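Local coordinates for protein putative prephenate dehydratase (Streptococcus mutans, PDB 4LUB) that probably catalyses the conversion of prephenate to phenylpyruvate, with loss of carbon dioxide and water, in phenylalanine biosynthesis, at residues Y209-T214 with I261-K266; L196-P201 with F239-E244; S213-R218 with S252-E257; P201-G206 with L234-F239. One frame throughout, in Å; residues are numbered along the deposited sequence.

Interaction 1. Residues Y209-T214 with I261-K266; sequences YKALST and IGIHYK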
loop_
_atom_site.group_PDB
_atom_site.type_symbol
_atom_site.label_atom_id
_atom_site.label_comp_id
_atom_site.label_asym_id
_atom_site.label_seq_id
_atom_site.Cartn_x
_atom_site.Cartn_y
_atom_site.Cartn_z
ATOM N N TYR B 209 6.893 5.730 -12.773
ATOM C CA TYR B 209 7.587 4.970 -13.806
ATOM C C TYR B 209 9.044 5.404 -14.038
ATOM O O TYR B 209 9.900 4.561 -14.282
ATOM C CB TYR B 209 6.795 5.025 -15.111
ATOM C CG TYR B 209 7.021 6.252 -15.945
ATOM C CD1 TYR B 209 6.405 7.454 -15.623
ATOM C CD2 TYR B 209 7.852 6.216 -17.054
ATOM C CE1 TYR B 209 6.595 8.582 -16.394
ATOM C CE2 TYR B 209 8.058 7.344 -17.829
ATOM C CZ TYR B 209 7.425 8.525 -17.493
ATOM O OH TYR B 209 7.621 9.660 -18.250
ATOM N N LYS B 210 9.323 6.704 -13.953
ATOM C CA LYS B 210 10.693 7.203 -14.062
ATOM C C LYS B 210 11.570 6.671 -12.944
ATOM O O LYS B 210 12.716 6.291 -13.169
ATOM C CB LYS B 210 10.740 8.732 -14.030
ATOM C CG LYS B 210 10.002 9.431 -15.153
ATOM C CD LYS B 210 10.450 10.886 -15.230
ATOM C CE LYS B 210 9.483 11.726 -16.048
ATOM N NZ LYS B 210 10.033 11.964 -17.416
ATOM N N ALA B 211 11.025 6.668 -11.734
ATOM C CA ALA B 211 11.749 6.164 -10.581
ATOM C C ALA B 211 12.018 4.669 -10.698
ATOM O O ALA B 211 13.128 4.213 -10.449
ATOM C CB ALA B 211 10.973 6.474 -9.296
ATOM N N LEU B 212 11.000 3.899 -11.066
ATOM C CA LEU B 212 11.187 2.464 -11.267
ATOM C C LEU B 212 12.082 2.092 -12.454
ATOM O O LEU B 212 12.835 1.126 -12.371
ATOM C CB LEU B 212 9.834 1.762 -11.404
ATOM C CG LEU B 212 9.116 1.376 -10.095
ATOM C CD1 LEU B 212 9.355 2.359 -8.961
ATOM C CD2 LEU B 212 7.635 1.145 -10.325
ATOM N N SER B 213 11.984 2.828 -13.557
ATOM C CA SER B 213 12.835 2.561 -14.727
ATOM C C SER B 213 14.317 2.684 -14.400
ATOM O O SER B 213 15.150 1.955 -14.941
ATOM C CB SER B 213 12.484 3.503 -15.882
ATOM O OG SER B 213 11.163 3.259 -16.342
ATOM N N THR B 214 14.627 3.618 -13.509
ATOM C CA THR B 214 15.985 3.867 -13.049
ATOM C C THR B 214 16.645 2.586 -12.528
ATOM O O THR B 214 17.806 2.298 -12.823
ATOM C CB THR B 214 15.993 4.935 -11.940
ATOM O OG1 THR B 214 15.546 6.192 -12.473
ATOM C CG2 THR B 214 17.372 5.098 -11.382
ATOM N N ILE B 261 17.275 13.217 -11.603
ATOM C CA ILE B 261 15.922 13.363 -12.149
ATOM C C ILE B 261 15.068 14.308 -11.279
ATOM O O ILE B 261 13.995 14.760 -11.684
ATOM C CB ILE B 261 15.239 11.963 -12.303
ATOM C CG1 ILE B 261 15.899 11.180 -13.435
ATOM C CG2 ILE B 261 13.778 12.066 -12.679
ATOM C CD1 ILE B 261 15.575 9.700 -13.413
ATOM N N GLY B 262 15.556 14.624 -10.085
ATOM C CA GLY B 262 14.775 15.411 -9.149
ATOM C C GLY B 262 13.829 14.609 -8.270
ATOM O O GLY B 262 12.940 15.175 -7.636
ATOM N N ILE B 263 14.005 13.292 -8.234
ATOM C CA ILE B 263 13.241 12.449 -7.316
ATOM C C ILE B 263 13.959 12.361 -5.974
ATOM O O ILE B 263 15.146 12.024 -5.915
ATOM C CB ILE B 263 13.016 11.026 -7.885
ATOM C CG1 ILE B 263 12.150 11.089 -9.145
ATOM C CG2 ILE B 263 12.340 10.129 -6.854
ATOM C CD1 ILE B 263 12.378 9.934 -10.092
ATOM N N HIS B 264 13.242 12.658 -4.895
ATOM C CA HIS B 264 13.852 12.622 -3.574
ATOM C C HIS B 264 13.562 11.300 -2.899
ATOM O O HIS B 264 12.492 10.720 -3.076
ATOM C CB HIS B 264 13.337 13.762 -2.692
ATOM C CG HIS B 264 13.770 15.123 -3.142
ATOM N ND1 HIS B 264 12.881 16.093 -3.553
ATOM C CD2 HIS B 264 15.000 15.680 -3.224
ATOM C CE1 HIS B 264 13.546 17.189 -3.876
ATOM N NE2 HIS B 264 14.834 16.964 -3.685
ATOM N N TYR B 265 14.533 10.823 -2.132
ATOM C CA TYR B 265 14.399 9.544 -1.461
ATOM C C TYR B 265 14.975 9.642 -0.065
ATOM O O TYR B 265 15.890 10.421 0.184
ATOM C CB TYR B 265 15.084 8.419 -2.252
ATOM C CG TYR B 265 16.571 8.598 -2.423
ATOM C CD1 TYR B 265 17.462 8.091 -1.488
ATOM C CD2 TYR B 265 17.087 9.275 -3.523
ATOM C CE1 TYR B 265 18.823 8.255 -1.635
ATOM C CE2 TYR B 265 18.449 9.432 -3.684
ATOM C CZ TYR B 265 19.311 8.926 -2.738
ATOM O OH TYR B 265 20.669 9.081 -2.871
ATOM N N LYS B 266 14.386 8.875 0.843
ATOM C CA LYS B 266 14.967 8.583 2.143
ATOM C C LYS B 266 15.329 7.105 2.207
ATOM O O LYS B 266 14.482 6.253 1.944
ATOM C CB LYS B 266 13.984 8.944 3.259
ATOM C CG LYS B 266 14.522 8.789 4.661
ATOM C CD LYS B 266 13.472 9.248 5.646
ATOM C CE LYS B 266 13.924 9.060 7.075
ATOM N NZ LYS B 266 12.982 9.728 8.004
#
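Ala211 and Thr214, on one side of helix 208-216, meet the isoleucines Ile261 and Ile263 where helix 248-261 turns into strand 264-274. Both elements belong to the ferredoxin-like ACT domain, whose two helices pack side by side on one face of an antiparallel sheet.

The contacts across the segments are van der Waals in kind. The CD1 methyl of Ile263 presses against the helix at Ala211, where the small side chain lets it come close to the backbone, 3.8 Å from Ala211 CB and 3.9 Å from Ala211 CA. Its CG1 branch stands beside the backbone N (chi1 -64°), and the nearly extended second torsion carries CD1 on toward the helix. Ile261 sets methyl against hydroxyl one turn farther along: its CD1 lies 3.6 Å from Thr214 OG1, the two side chains sliding past each other in opposite directions. Near the surface the packing is looser, with Lys210 CD 4.4 Å from Ile261 CG2.

Between the two isoleucines the chain leaves helix 248-261 at Gly262, whose positive phi of 86° marks a Schellman motif. This turn lets both isoleucines point at the same helix. Beneath them, Ala211 also rests on Leu198 of strand 189-199, and Thr214 touches Leu258.

The hydroxyls of Ser213 and Thr214 bond back into their own helix. Ser213 OG and Ser213 N approach Tyr209 O from opposite faces of its plane. The hydroxyl beside the Ile261 methyl is also engaged: Thr214 OG1 donates to Lys210 O at 2.9 Å, tilted 20° from the carbonyl plane.

Interaction 2. Residues L196-P201 with F239-E244; sequences LALTLP and FIIDFE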
loop_
_atom_site.group_PDB
_atom_site.type_symbol
_atom_site.label_atom_id
_atom_site.label_comp_id
_atom_site.label_asym_id
_atom_site.label_seq_id
_atom_site.Cartn_x
_atom_site.Cartn_y
_atom_site.Cartn_z
ATOM N N LEU B 196 13.521 2.092 0.400
ATOM C CA LEU B 196 13.545 3.519 0.167
ATOM C C LEU B 196 12.161 4.097 0.383
ATOM O O LEU B 196 11.151 3.429 0.133
ATOM C CB LEU B 196 14.003 3.831 -1.262
ATOM C CG LEU B 196 15.433 3.485 -1.686
ATOM C CD1 LEU B 196 15.564 3.600 -3.211
ATOM C CD2 LEU B 196 16.507 4.283 -0.969
ATOM N N ALA B 197 12.104 5.326 0.880
ATOM C CA ALA B 197 10.872 6.089 0.803
ATOM C C ALA B 197 11.054 7.206 -0.225
ATOM O O ALA B 197 11.904 8.078 -0.048
ATOM C CB ALA B 197 10.492 6.650 2.173
ATOM N N LEU B 198 10.282 7.163 -1.309
ATOM C CA LEU B 198 10.401 8.161 -2.375
ATOM C C LEU B 198 9.241 9.135 -2.356
ATOM O O LEU B 198 8.095 8.746 -2.122
ATOM C CB LEU B 198 10.458 7.529 -3.770
ATOM C CG LEU B 198 11.379 6.385 -4.176
ATOM C CD1 LEU B 198 10.894 5.842 -5.502
ATOM C CD2 LEU B 198 12.793 6.873 -4.316
ATOM N N THR B 199 9.551 10.399 -2.614
ATOM C CA THR B 199 8.540 11.388 -2.964
ATOM C C THR B 199 8.842 11.898 -4.368
ATOM O O THR B 199 10.002 11.992 -4.771
ATOM C CB THR B 199 8.493 12.552 -1.976
ATOM O OG1 THR B 199 9.817 13.059 -1.769
ATOM C CG2 THR B 199 7.934 12.077 -0.645
ATOM N N LEU B 200 7.798 12.211 -5.120
ATOM C CA LEU B 200 7.972 12.541 -6.519
ATOM C C LEU B 200 7.880 14.059 -6.720
ATOM O O LEU B 200 7.358 14.761 -5.859
ATOM C CB LEU B 200 6.908 11.799 -7.333
ATOM C CG LEU B 200 7.060 10.275 -7.190
ATOM C CD1 LEU B 200 5.802 9.549 -7.618
ATOM C CD2 LEU B 200 8.280 9.738 -7.922
ATOM N N PRO B 201 8.404 14.570 -7.848
ATOM C CA PRO B 201 8.296 16.008 -8.140
ATOM C C PRO B 201 6.839 16.410 -8.332
ATOM O O PRO B 201 6.115 15.737 -9.072
ATOM C CB PRO B 201 9.094 16.176 -9.440
ATOM C CG PRO B 201 10.011 15.014 -9.477
ATOM C CD PRO B 201 9.287 13.884 -8.806
ATOM N N PHE B 239 6.215 6.722 -1.311
ATOM C CA PHE B 239 6.240 5.318 -1.689
ATOM C C PHE B 239 7.335 4.535 -0.990
ATOM O O PHE B 239 8.496 4.925 -1.008
ATOM C CB PHE B 239 6.381 5.203 -3.215
ATOM C CG PHE B 239 5.283 5.899 -3.961
ATOM C CD1 PHE B 239 4.096 5.242 -4.227
ATOM C CD2 PHE B 239 5.415 7.218 -4.350
ATOM C CE1 PHE B 239 3.066 5.883 -4.897
ATOM C CE2 PHE B 239 4.389 7.863 -5.020
ATOM C CZ PHE B 239 3.216 7.195 -5.292
ATOM N N ILE B 240 6.945 3.420 -0.378
ATOM C CA ILE B 240 7.902 2.466 0.165
ATOM C C ILE B 240 8.266 1.459 -0.901
ATOM O O ILE B 240 7.420 0.712 -1.381
ATOM C CB ILE B 240 7.350 1.707 1.373
ATOM C CG1 ILE B 240 6.765 2.688 2.377
ATOM C CG2 ILE B 240 8.449 0.867 2.015
ATOM C CD1 ILE B 240 7.793 3.692 2.839
ATOM N N ILE B 241 9.531 1.473 -1.283
ATOM C CA ILE B 241 10.060 0.534 -2.252
ATOM C C ILE B 241 11.240 -0.290 -1.726
ATOM O O ILE B 241 12.173 0.250 -1.132
ATOM C CB ILE B 241 10.433 1.299 -3.548
ATOM C CG1 ILE B 241 9.172 1.848 -4.194
ATOM C CG2 ILE B 241 11.006 0.352 -4.578
ATOM C CD1 ILE B 241 9.411 2.818 -5.303
ATOM N N ASP B 242 11.176 -1.603 -1.936
ATOM C CA ASP B 242 12.308 -2.483 -1.656
ATOM C C ASP B 242 12.958 -2.917 -2.969
ATOM O O ASP B 242 12.267 -3.203 -3.952
ATOM C CB ASP B 242 11.905 -3.737 -0.868
ATOM C CG ASP B 242 11.194 -3.435 0.448
ATOM O OD1 ASP B 242 11.170 -2.270 0.913
ATOM O OD2 ASP B 242 10.688 -4.405 1.040
ATOM N N PHE B 243 14.284 -2.993 -2.963
ATOM C CA PHE B 243 15.037 -3.514 -4.093
ATOM C C PHE B 243 16.076 -4.476 -3.571
ATOM O O PHE B 243 16.563 -4.331 -2.450
ATOM C CB PHE B 243 15.754 -2.395 -4.859
ATOM C CG PHE B 243 14.852 -1.543 -5.698
ATOM C CD1 PHE B 243 14.327 -2.026 -6.880
ATOM C CD2 PHE B 243 14.549 -0.248 -5.320
ATOM C CE1 PHE B 243 13.499 -1.247 -7.659
ATOM C CE2 PHE B 243 13.725 0.530 -6.107
ATOM C CZ PHE B 243 13.198 0.033 -7.274
ATOM N N GLU B 244 16.428 -5.455 -4.390
ATOM C CA GLU B 244 17.552 -6.311 -4.070
ATOM C C GLU B 244 18.808 -5.455 -3.990
ATOM O O GLU B 244 19.003 -4.540 -4.794
ATOM C CB GLU B 244 17.688 -7.446 -5.081
ATOM C CG GLU B 244 16.946 -8.695 -4.612
ATOM C CD GLU B 244 16.818 -9.766 -5.665
ATOM O OE1 GLU B 244 17.602 -9.753 -6.641
ATOM O OE2 GLU B 244 15.924 -10.628 -5.509
#
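Leu196, Ala197 and Leu198 pair with Ile241, Ile240 and Phe239 as two central, antiparallel neighbours of the ACT-domain sheet. Four backbone hydrogen bonds join the strands, two at each hydrogen-bonded pair. At Leu196 and Ile241 the bond from Leu196 N to Ile241 O is 2.7 Å and that from Ile241 N to Leu196 O is 2.9 Å; the Leu198-Phe239 pair repeats this pattern. Between them Ala197 and Ile240 form the non-hydrogen-bonded pair, where Ala197 CA approaches Phe239 O at 3.2 Å in a CA-H...O contact.

Side chains alternate between the faces. Leu196, Leu198, Phe239 and Ile241 share the one against which the helices pack. There the Leu198 and Ile241 side chains pass at a slant, CD1 to CD1 3.4 Å apart, tighter than ordinary van der Waals contact. Beyond the end of the strand, Leu200 crosses the Phe239 side chain at about a right angle, its CD1 3.4 Å from Phe239 CE2. With CG beside the backbone N (chi1 -58°), the Phe239 ring swings to this end of the sheet, where it also packs on Ile225 of the second subunit.

The other face carries Ala197 CB, 4.1 Å from Ile240 CD1. Phe69 and Phe65 of helix 62-70, from the dehydratase part of the chain, cover this side. Helices on one face and paired inner strands beneath them are characteristic of the beta-alpha-beta-beta-alpha-beta ACT fold.

Interaction 3. Residues S213-R218 with S252-E257; sequences STFAWR and SFALEE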
loop_
_atom_site.group_PDB
_atom_site.type_symbol
_atom_site.label_atom_id
_atom_site.label_comp_id
_atom_site.label_asym_id
_atom_site.label_seq_id
_atom_site.Cartn_x
_atom_site.Cartn_y
_atom_site.Cartn_z
ATOM N N SER B 213 11.984 2.828 -13.557
ATOM C CA SER B 213 12.835 2.561 -14.727
ATOM C C SER B 213 14.317 2.684 -14.400
ATOM O O SER B 213 15.150 1.955 -14.941
ATOM C CB SER B 213 12.484 3.503 -15.882
ATOM O OG SER B 213 11.163 3.259 -16.342
ATOM N N THR B 214 14.627 3.618 -13.509
ATOM C CA THR B 214 15.985 3.867 -13.049
ATOM C C THR B 214 16.645 2.586 -12.528
ATOM O O THR B 214 17.806 2.298 -12.823
ATOM C CB THR B 214 15.993 4.935 -11.940
ATOM O OG1 THR B 214 15.546 6.192 -12.473
ATOM C CG2 THR B 214 17.372 5.098 -11.382
ATOM N N PHE B 215 15.899 1.835 -11.730
ATOM C CA PHE B 215 16.361 0.554 -11.218
ATOM C C PHE B 215 16.183 -0.565 -12.232
ATOM O O PHE B 215 17.023 -1.462 -12.338
ATOM C CB PHE B 215 15.628 0.209 -9.921
ATOM C CG PHE B 215 16.005 1.088 -8.764
ATOM C CD1 PHE B 215 15.355 2.292 -8.548
ATOM C CD2 PHE B 215 17.014 0.708 -7.893
ATOM C CE1 PHE B 215 15.707 3.104 -7.481
ATOM C CE2 PHE B 215 17.370 1.517 -6.823
ATOM C CZ PHE B 215 16.713 2.712 -6.623
ATOM N N ALA B 216 15.061 -0.518 -12.945
ATOM C CA ALA B 216 14.731 -1.534 -13.934
ATOM C C ALA B 216 15.772 -1.690 -15.037
ATOM O O ALA B 216 16.209 -2.807 -15.316
ATOM C CB ALA B 216 13.366 -1.235 -14.554
ATOM N N TRP B 217 16.175 -0.588 -15.666
ATOM C CA TRP B 217 17.132 -0.705 -16.769
ATOM C C TRP B 217 18.459 -1.277 -16.287
ATOM O O TRP B 217 19.142 -1.949 -17.052
ATOM C CB TRP B 217 17.311 0.640 -17.529
ATOM C CG TRP B 217 18.220 1.734 -16.949
ATOM C CD1 TRP B 217 17.814 2.889 -16.338
ATOM C CD2 TRP B 217 19.661 1.778 -16.964
ATOM N NE1 TRP B 217 18.912 3.644 -15.961
ATOM C CE2 TRP B 217 20.051 2.981 -16.327
ATOM C CE3 TRP B 217 20.654 0.913 -17.432
ATOM C CZ2 TRP B 217 21.388 3.342 -16.167
ATOM C CZ3 TRP B 217 21.988 1.278 -17.265
ATOM C CH2 TRP B 217 22.338 2.477 -16.637
ATOM N N ARG B 218 18.786 -1.093 -15.008
ATOM C CA ARG B 218 20.021 -1.658 -14.466
ATOM C C ARG B 218 19.828 -3.104 -14.016
ATOM O O ARG B 218 20.764 -3.737 -13.533
ATOM C CB ARG B 218 20.538 -0.832 -13.276
ATOM C CG ARG B 218 20.756 0.651 -13.552
ATOM C CD ARG B 218 21.359 1.352 -12.336
ATOM N NE ARG B 218 22.061 2.580 -12.706
ATOM C CZ ARG B 218 21.473 3.749 -12.935
ATOM N NH1 ARG B 218 20.155 3.887 -12.816
ATOM N NH2 ARG B 218 22.208 4.790 -13.274
ATOM N N SER B 252 23.980 2.320 -5.952
ATOM C CA SER B 252 24.452 3.682 -5.688
ATOM C C SER B 252 24.292 4.610 -6.890
ATOM O O SER B 252 23.896 5.765 -6.734
ATOM C CB SER B 252 25.918 3.672 -5.246
ATOM O OG SER B 252 26.045 3.122 -3.950
ATOM N N PHE B 253 24.636 4.120 -8.079
ATOM C CA PHE B 253 24.387 4.876 -9.305
ATOM C C PHE B 253 22.896 5.085 -9.562
ATOM O O PHE B 253 22.491 6.165 -9.991
ATOM C CB PHE B 253 25.053 4.204 -10.519
ATOM C CG PHE B 253 26.562 4.158 -10.435
ATOM C CD1 PHE B 253 27.292 5.331 -10.379
ATOM C CD2 PHE B 253 27.242 2.954 -10.450
ATOM C CE1 PHE B 253 28.672 5.307 -10.300
ATOM C CE2 PHE B 253 28.625 2.924 -10.385
ATOM C CZ PHE B 253 29.338 4.098 -10.310
ATOM N N ALA B 254 22.093 4.049 -9.340
ATOM C CA ALA B 254 20.637 4.190 -9.413
ATOM C C ALA B 254 20.138 5.372 -8.575
ATOM O O ALA B 254 19.376 6.207 -9.062
ATOM C CB ALA B 254 19.947 2.905 -8.976
ATOM N N LEU B 255 20.572 5.434 -7.317
ATOM C CA LEU B 255 20.216 6.550 -6.427
ATOM C C LEU B 255 20.690 7.904 -6.940
ATOM O O LEU B 255 19.969 8.895 -6.828
ATOM C CB LEU B 255 20.773 6.331 -5.016
ATOM C CG LEU B 255 20.306 5.061 -4.310
ATOM C CD1 LEU B 255 21.045 4.866 -3.001
ATOM C CD2 LEU B 255 18.799 5.122 -4.077
ATOM N N GLU B 256 21.922 7.957 -7.450
ATOM C CA GLU B 256 22.427 9.161 -8.113
ATOM C C GLU B 256 21.525 9.608 -9.267
ATOM O O GLU B 256 21.226 10.795 -9.397
ATOM C CB GLU B 256 23.865 8.956 -8.611
ATOM C CG GLU B 256 24.896 8.794 -7.501
ATOM C CD GLU B 256 26.327 8.746 -8.021
ATOM O OE1 GLU B 256 26.554 9.067 -9.204
ATOM O OE2 GLU B 256 27.226 8.352 -7.252
ATOM N N GLU B 257 21.106 8.672 -10.114
ATOM C CA GLU B 257 20.177 9.014 -11.191
ATOM C C GLU B 257 18.832 9.567 -10.682
ATOM O O GLU B 257 18.296 10.513 -11.257
ATOM C CB GLU B 257 19.932 7.815 -12.120
ATOM C CG GLU B 257 19.225 8.243 -13.410
ATOM C CD GLU B 257 19.064 7.146 -14.452
ATOM O OE1 GLU B 257 19.562 6.009 -14.261
ATOM O OE2 GLU B 257 18.402 7.435 -15.469
#
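The Phe215 ring carries Ala254 CB over one face, toward the rim, in a CH-pi contact 3.9 Å from the ring centroid and 23° off the normal; Leu255 CD2 sits at its edge. The Arg218 guanidinium is sandwiched. Ala254 CA lies 3.4 Å above one face, beside the Phe253 carbonyl group, while Trp217 CZ2 stands over the centre of the opposite face, 3.2 Å above its plane. The Trp217 ring in turn has Arg218 CG over its centre and Glu257 at its edge.

Glu257 OE1 is the common acceptor. Trp217 NE1 donates to it at 3.0 Å, nearly in the indole plane, and meets the syn lone pair. Arg218 NH1 forms a salt bridge with the same oxygen at 2.6 Å, approaching nearly head-on to the C-O bond and somewhat out of the guanidinium plane; NH2 adds a weak bond. Both Arg218 bonds go to OE1, with the carboxylate turned 74° from the guanidinium, unlike a side-on, two-oxygen pairing. Glu257 reaches across by an extended chain, with CG anti to N (chi1 -167°), and Arg218 is likewise extended from CG to NE.

Arg218 NH1 also bonds to Thr214 O at 2.8 Å, tying the guanidinium back to the preceding helix. The Thr214 CG2 methyl packs on the facing helix, 3.3 Å from Ala254 O. Phe215 stacks with Phe243 and touches Leu196.

Apolar Phe215, Ala254 and Leu255 lie toward the sheet; Trp217, Arg218 and Glu257 make the polar side. Two N-H donors and a positive charge converging on OE1 would favour the ionised carboxylate.

Interaction 4. Residues P201-G206 with L234-F239; sequences PDNLPG and LGEYFF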
loop_
_atom_site.group_PDB
_atom_site.type_symbol
_atom_site.label_atom_id
_atom_site.label_comp_id
_atom_site.label_asym_id
_atom_site.label_seq_id
_atom_site.Cartn_x
_atom_site.Cartn_y
_atom_site.Cartn_z
ATOM N N PRO B 201 8.404 14.570 -7.848
ATOM C CA PRO B 201 8.296 16.008 -8.140
ATOM C C PRO B 201 6.839 16.410 -8.332
ATOM O O PRO B 201 6.115 15.737 -9.072
ATOM C CB PRO B 201 9.094 16.176 -9.440
ATOM C CG PRO B 201 10.011 15.014 -9.477
ATOM C CD PRO B 201 9.287 13.884 -8.806
ATOM N N ASP B 202 6.430 17.478 -7.650
ATOM C CA ASP B 202 5.034 17.921 -7.581
ATOM C C ASP B 202 4.184 16.865 -6.881
ATOM O O ASP B 202 2.959 16.872 -7.005
ATOM C CB ASP B 202 4.458 18.227 -8.971
ATOM C CG ASP B 202 5.208 19.333 -9.683
ATOM O OD1 ASP B 202 5.303 20.450 -9.124
ATOM O OD2 ASP B 202 5.679 19.095 -10.816
ATOM N N ASN B 203 4.843 15.966 -6.148
ATOM C CA ASN B 203 4.192 14.803 -5.539
ATOM C C ASN B 203 3.201 14.083 -6.462
ATOM O O ASN B 203 2.177 13.570 -6.012
ATOM C CB ASN B 203 3.508 15.231 -4.245
ATOM C CG ASN B 203 4.495 15.762 -3.231
ATOM O OD1 ASN B 203 4.389 16.909 -2.791
ATOM N ND2 ASN B 203 5.483 14.945 -2.878
ATOM N N LEU B 204 3.528 14.064 -7.753
ATOM C CA LEU B 204 2.718 13.394 -8.766
ATOM C C LEU B 204 3.061 11.916 -8.952
ATOM O O LEU B 204 4.191 11.586 -9.311
ATOM C CB LEU B 204 2.924 14.095 -10.112
ATOM C CG LEU B 204 2.035 15.202 -10.683
ATOM C CD1 LEU B 204 1.404 16.117 -9.629
ATOM C CD2 LEU B 204 2.837 15.991 -11.721
ATOM N N PRO B 205 2.067 11.024 -8.751
ATOM C CA PRO B 205 2.295 9.580 -8.915
ATOM C C PRO B 205 2.664 9.229 -10.352
ATOM O O PRO B 205 3.278 8.192 -10.608
ATOM C CB PRO B 205 0.955 8.950 -8.523
ATOM C CG PRO B 205 0.251 9.966 -7.713
ATOM C CD PRO B 205 0.779 11.319 -8.097
ATOM N N GLY B 206 2.266 10.091 -11.281
ATOM C CA GLY B 206 2.550 9.907 -12.692
ATOM C C GLY B 206 4.011 9.703 -13.069
ATOM O O GLY B 206 4.308 9.174 -14.139
ATOM N N LEU B 234 -5.241 14.553 -0.273
ATOM C CA LEU B 234 -5.628 13.396 -1.075
ATOM C C LEU B 234 -4.973 13.410 -2.448
ATOM O O LEU B 234 -5.069 14.395 -3.179
ATOM C CB LEU B 234 -7.148 13.341 -1.232
ATOM C CG LEU B 234 -7.747 12.012 -1.701
ATOM C CD1 LEU B 234 -7.400 10.881 -0.743
ATOM C CD2 LEU B 234 -9.249 12.156 -1.853
ATOM N N GLY B 235 -4.299 12.317 -2.787
ATOM C CA GLY B 235 -3.598 12.221 -4.053
ATOM C C GLY B 235 -2.113 12.526 -3.959
ATOM O O GLY B 235 -1.403 12.451 -4.964
ATOM N N GLU B 236 -1.635 12.866 -2.762
ATOM C CA GLU B 236 -0.192 12.950 -2.527
ATOM C C GLU B 236 0.299 11.876 -1.567
ATOM O O GLU B 236 -0.266 11.665 -0.490
ATOM C CB GLU B 236 0.192 14.341 -2.017
ATOM C CG GLU B 236 -0.157 15.449 -3.000
ATOM C CD GLU B 236 0.376 16.793 -2.571
ATOM O OE1 GLU B 236 0.805 16.912 -1.409
ATOM O OE2 GLU B 236 0.375 17.730 -3.398
ATOM N N TYR B 237 1.354 11.192 -1.976
ATOM C CA TYR B 237 1.836 10.039 -1.249
ATOM C C TYR B 237 3.345 9.995 -1.210
ATOM O O TYR B 237 4.017 10.661 -1.985
ATOM C CB TYR B 237 1.346 8.763 -1.932
ATOM C CG TYR B 237 -0.127 8.737 -2.266
ATOM C CD1 TYR B 237 -1.058 8.310 -1.337
ATOM C CD2 TYR B 237 -0.582 9.124 -3.518
ATOM C CE1 TYR B 237 -2.402 8.271 -1.639
ATOM C CE2 TYR B 237 -1.927 9.089 -3.831
ATOM C CZ TYR B 237 -2.834 8.661 -2.887
ATOM O OH TYR B 237 -4.171 8.623 -3.187
ATOM N N PHE B 238 3.871 9.181 -0.311
ATOM C CA PHE B 238 5.241 8.734 -0.412
ATOM C C PHE B 238 5.201 7.234 -0.642
ATOM O O PHE B 238 4.254 6.563 -0.249
ATOM C CB PHE B 238 6.094 9.143 0.792
ATOM C CG PHE B 238 5.831 8.360 2.046
ATOM C CD1 PHE B 238 6.553 7.218 2.326
ATOM C CD2 PHE B 238 4.891 8.792 2.962
ATOM C CE1 PHE B 238 6.329 6.509 3.486
ATOM C CE2 PHE B 238 4.662 8.086 4.126
ATOM C CZ PHE B 238 5.382 6.941 4.388
ATOM N N PHE B 239 6.215 6.722 -1.311
ATOM C CA PHE B 239 6.240 5.318 -1.689
ATOM C C PHE B 239 7.335 4.535 -0.990
ATOM O O PHE B 239 8.496 4.925 -1.008
ATOM C CB PHE B 239 6.381 5.203 -3.215
ATOM C CG PHE B 239 5.283 5.899 -3.961
ATOM C CD1 PHE B 239 4.096 5.242 -4.227
ATOM C CD2 PHE B 239 5.415 7.218 -4.350
ATOM C CE1 PHE B 239 3.066 5.883 -4.897
ATOM C CE2 PHE B 239 4.389 7.863 -5.020
ATOM C CZ PHE B 239 3.216 7.195 -5.292
HETATM O O HOH W 1 5.270 11.965 -3.860
#
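Pro205 packs against Tyr237 and Phe239 where the loop leading into helix 208-216 meets the start of strand 237-244 in the ACT domain. This is the buried part of the contact. Pro205 CG comes to the edge of the Tyr237 ring, 4.4 Å from CD2, and Pro205 CB lies 4.3 Å from Phe239 CZ. The same proline rests on Thr223 of the second subunit, and Tyr237 OH is hydrogen-bonded to Glu54 OE2 of that subunit, so the inner side belongs to the dimer interface. In related prephenate dehydratases a Gly-Ala-Leu motif, starting at the residue corresponding to Gly206, lines the phenylalanine effector site, a region that probably includes this loop.

The more exposed side is polar and water-mediated. The Asn203 and Glu236 side chains cross obliquely, the amide and carboxylate planes 49° apart; Asn203 CB meets Glu236 CG at 3.9 Å, and Asn203 OD1 and Glu236 OE1 come to 3.8 Å without bonding. The carboxylate is turned to another partner, OE1 bonding to Thr232 OG1. Gly235 offers only its backbone, O 4.0 Å from Pro205 CD.

A single water bridges the segments, accepting from Asn203 ND2 at 3.1 Å and donating to Tyr237 O at 2.6 Å.

From the N terminus, the first strand of the ACT domain reaches interaction 2, which closes the loop from 196-201 to 239-244. Interaction 4 begins where that first segment ends and finishes where the second begins, so it nests within interaction 2, the two sharing Pro201 and Phe239. The following helix supplies interactions 3 and 1, which share Ser213 and Thr214 and run forward to helix 248-261 and to the turn into the last strand. Both cross interactions 2 and 4 along the chain. Phe215 against Phe243 joins interactions 2 and 3, and backbone bonds from 264-266 to 197-199 join 1 and 2, uniting helices and sheet.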